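Local atomic coordinates of bifunctional enzyme cysn/cysc (Mycobacterium tuberculosis, PDB entry 4BZP), a protein that catalyses, as an APS kinase, the ATP-dependent 3'-phosphorylation of adenosine 5'-phosphosulfate in sulfate assimilation. Residues F107-T113 with P151-P157. Sequence-based numbering, arbitrary orientation. Where two conformers were deposited one is given.
Sequences FEVFCDT and PDLRLTP. With EDO (1,2-ethanediol), chain G; EDO (1,2-ethanediol), chain F.
Val109, Phe110 and Cys111 pair in parallel with Leu153, Arg154 and Leu155, placing strand 153-155 as an outermost strand of the five-stranded parallel sheet of this P-loop kinase. The backbone ladder runs from Phe110 N to Leu153 O (2.9 Å), from Leu155 N to Phe110 O (2.8 Å) and from Asp112 N to Leu155 O. At the start of the pairing, Asp152 reaches across with its side chain. Its OD2 accepts Glu108 N at 2.8 Å in a nearly straight bond, through the lone pair turned away from OD1. The same oxygen also meets Arg96 in a salt bridge. Glu108, in one of its two conformers, sends its carboxylate past Pro151, while OE2 pairs with Arg92.

The two sheet faces differ. On one, Val109 CG1 meets Leu155 CD1 at 3.6 Å, and Cys111 SG touches the same methyl more loosely. On the other, Arg154 lies alongside Phe110 and Asp112. In one of its two conformers, a bend at chi3 (-42°) turns its guanidinium back toward the neighbouring strand. In that conformer NH1 comes to the Phe110 ring edge, 3.3 Å from CE2, and makes a long, tentative salt bridge of 3.3 Å to Asp112 OD2. That oxygen is approached from above the carboxylate plane. Asp112 CB rests over one face of the Phe110 ring, and OD1 pairs with Arg147, whose positive charge lies close to Arg154.

Beyond the ladder, a water bridges Leu155 O and Thr113 OG1, and Pro157 CD packs 3.3 Å from Asp112 O. Here Thr113 OG1 is also hydrogen-bonded to the backbone O of Ser16, a residue of the ADP pocket. Strand 6-11 flanks 107-111 on its other side, helix 161-173 packs against Phe107, Leu153 and Leu155, and helix 115-121 touches Thr113 and Pro157.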
loop_
_atom_site.group_PDB
_atom_site.type_symbol
_atom_site.label_atom_id
_atom_site.label_comp_id
_atom_site.label_asym_id
_atom_site.label_seq_id
_atom_site.Cartn_x
_atom_site.Cartn_y
_atom_site.Cartn_z
ATOM N N PHE A 107 -0.387 12.807 -12.686
ATOM C CA PHE A 107 -1.286 13.570 -13.545
ATOM C C PHE A 107 -2.588 13.807 -12.821
ATOM O O PHE A 107 -3.227 12.871 -12.376
ATOM C CB PHE A 107 -1.529 12.825 -14.842
ATOM C CG PHE A 107 -0.295 12.463 -15.582
ATOM C CD1 PHE A 107 0.252 13.335 -16.474
ATOM C CD2 PHE A 107 0.316 11.231 -15.360
ATOM C CE1 PHE A 107 1.409 12.989 -17.175
ATOM C CE2 PHE A 107 1.475 10.892 -16.039
ATOM C CZ PHE A 107 2.006 11.774 -16.940
ATOM N N GLU A 108 -3.006 15.061 -12.746
ATOM C CA GLU A 108 -4.286 15.491 -12.172
ATOM C C GLU A 108 -5.282 15.528 -13.327
ATOM O O GLU A 108 -5.140 16.371 -14.243
ATOM C CB GLU A 108 -4.214 16.866 -11.434
ATOM C CG GLU A 108 -5.572 17.269 -10.797
ATOM C CD GLU A 108 -5.719 18.713 -10.351
ATOM O OE1 GLU A 108 -5.476 19.551 -11.190
ATOM O OE2 GLU A 108 -6.087 19.024 -9.194
ATOM N N VAL A 109 -6.276 14.678 -13.295
ATOM C CA VAL A 109 -7.280 14.570 -14.346
ATOM C C VAL A 109 -8.613 14.975 -13.779
ATOM O O VAL A 109 -9.139 14.370 -12.828
ATOM C CB VAL A 109 -7.334 13.181 -14.928
ATOM C CG1 VAL A 109 -8.466 13.102 -15.941
ATOM C CG2 VAL A 109 -5.993 12.816 -15.561
ATOM N N PHE A 110 -9.191 16.074 -14.280
ATOM C CA PHE A 110 -10.452 16.617 -13.812
ATOM C C PHE A 110 -11.624 16.146 -14.654
ATOM O O PHE A 110 -11.678 16.465 -15.851
ATOM C CB PHE A 110 -10.339 18.130 -13.847
ATOM C CG PHE A 110 -11.567 18.898 -13.410
ATOM C CD1 PHE A 110 -12.507 18.396 -12.547
ATOM C CD2 PHE A 110 -11.729 20.215 -13.866
ATOM C CE1 PHE A 110 -13.606 19.144 -12.204
ATOM C CE2 PHE A 110 -12.818 20.996 -13.464
ATOM C CZ PHE A 110 -13.752 20.441 -12.634
ATOM N N CYS A 111 -12.526 15.362 -14.054
ATOM C CA CYS A 111 -13.758 14.950 -14.698
ATOM C C CYS A 111 -14.734 16.064 -14.487
ATOM O O CYS A 111 -15.471 16.112 -13.477
ATOM C CB CYS A 111 -14.249 13.631 -14.084
ATOM S SG CYS A 111 -13.120 12.250 -14.464
ATOM N N ASP A 112 -14.748 16.989 -15.423
ATOM C CA ASP A 112 -15.546 18.235 -15.358
ATOM C C ASP A 112 -16.925 18.049 -15.933
ATOM O O ASP A 112 -17.232 18.456 -17.064
ATOM C CB ASP A 112 -14.845 19.386 -16.036
ATOM C CG ASP A 112 -15.529 20.750 -15.784
ATOM O OD1 ASP A 112 -16.462 20.820 -14.963
ATOM O OD2 ASP A 112 -15.014 21.727 -16.397
ATOM N N THR A 113 -17.767 17.383 -15.152
ATOM C CA THR A 113 -19.189 17.193 -15.450
ATOM C C THR A 113 -19.984 18.001 -14.444
ATOM O O THR A 113 -19.730 17.887 -13.235
ATOM C CB THR A 113 -19.514 15.672 -15.356
ATOM O OG1 THR A 113 -18.735 14.930 -16.330
ATOM C CG2 THR A 113 -20.989 15.403 -15.598
ATOM N N PRO A 151 -5.432 21.568 -14.047
ATOM C CA PRO A 151 -5.284 20.126 -14.223
ATOM C C PRO A 151 -4.457 19.749 -15.439
ATOM O O PRO A 151 -4.361 20.538 -16.387
ATOM C CB PRO A 151 -6.742 19.651 -14.414
ATOM C CG PRO A 151 -7.413 20.848 -15.098
ATOM C CD PRO A 151 -6.756 22.047 -14.481
ATOM N N ASP A 152 -3.850 18.584 -15.430
ATOM C CA ASP A 152 -3.142 18.110 -16.602
ATOM C C ASP A 152 -4.081 17.780 -17.759
ATOM O O ASP A 152 -3.676 17.891 -18.910
ATOM C CB ASP A 152 -2.321 16.869 -16.274
ATOM C CG ASP A 152 -1.234 17.176 -15.272
ATOM O OD1 ASP A 152 -0.255 17.850 -15.694
ATOM O OD2 ASP A 152 -1.337 16.920 -14.076
ATOM N N LEU A 153 -5.319 17.368 -17.477
ATOM C CA LEU A 153 -6.281 17.001 -18.479
ATOM C C LEU A 153 -7.658 17.262 -17.918
ATOM O O LEU A 153 -7.947 16.968 -16.753
ATOM C CB LEU A 153 -6.131 15.518 -18.808
ATOM C CG LEU A 153 -7.109 14.920 -19.820
ATOM C CD1 LEU A 153 -6.966 15.584 -21.192
ATOM C CD2 LEU A 153 -6.888 13.425 -19.909
ATOM N N ARG A 154 -8.545 17.820 -18.712
ATOM C CA ARG A 154 -9.920 18.071 -18.338
ATOM C C ARG A 154 -10.782 17.200 -19.226
ATOM O O ARG A 154 -10.750 17.330 -20.449
ATOM C CB ARG A 154 -10.255 19.562 -18.534
ATOM C CG ARG A 154 -11.685 19.942 -18.127
ATOM C CD ARG A 154 -12.071 21.408 -18.385
ATOM N NE ARG A 154 -10.980 22.291 -18.019
ATOM C CZ ARG A 154 -10.963 22.965 -16.873
ATOM N NH1 ARG A 154 -11.974 22.866 -16.036
ATOM N NH2 ARG A 154 -9.939 23.732 -16.597
ATOM N N LEU A 155 -11.541 16.272 -18.654
ATOM C CA LEU A 155 -12.462 15.379 -19.354
ATOM C C LEU A 155 -13.850 15.962 -19.304
ATOM O O LEU A 155 -14.289 16.391 -18.242
ATOM C CB LEU A 155 -12.464 14.004 -18.738
ATOM C CG LEU A 155 -11.113 13.261 -18.754
ATOM C CD1 LEU A 155 -11.185 11.917 -18.043
ATOM C CD2 LEU A 155 -10.611 13.069 -20.187
ATOM N N THR A 156 -14.564 15.967 -20.424
ATOM C CA THR A 156 -15.830 16.622 -20.520
ATOM C C THR A 156 -16.920 15.629 -20.988
ATOM O O THR A 156 -16.646 14.705 -21.761
ATOM C CB THR A 156 -15.737 17.845 -21.458
ATOM O OG1 THR A 156 -15.276 17.403 -22.697
ATOM C CG2 THR A 156 -14.820 18.862 -20.879
ATOM N N PRO A 157 -18.177 15.863 -20.597
ATOM C CA PRO A 157 -19.242 14.861 -20.759
ATOM C C PRO A 157 -19.734 14.670 -22.190
ATOM O O PRO A 157 -20.455 13.754 -22.455
ATOM C CB PRO A 157 -20.335 15.373 -19.780
ATOM C CG PRO A 157 -20.094 16.794 -19.615
ATOM C CD PRO A 157 -18.592 16.943 -19.677
HETATM C C1 EDO G . -7.248 20.487 -20.601
HETATM O O1 EDO G . -7.432 19.164 -21.042
HETATM C C2 EDO G . -5.967 20.706 -19.847
HETATM O O2 EDO G . -6.292 20.582 -18.482
HETATM C C1 EDO F . -18.271 20.243 -11.639
HETATM O O1 EDO F . -17.643 19.476 -12.639
HETATM C C2 EDO F . -17.147 20.547 -10.700
HETATM O O2 EDO F . -17.020 21.939 -10.749
HETATM O O HOH W 1 -16.317 14.722 -17.239
#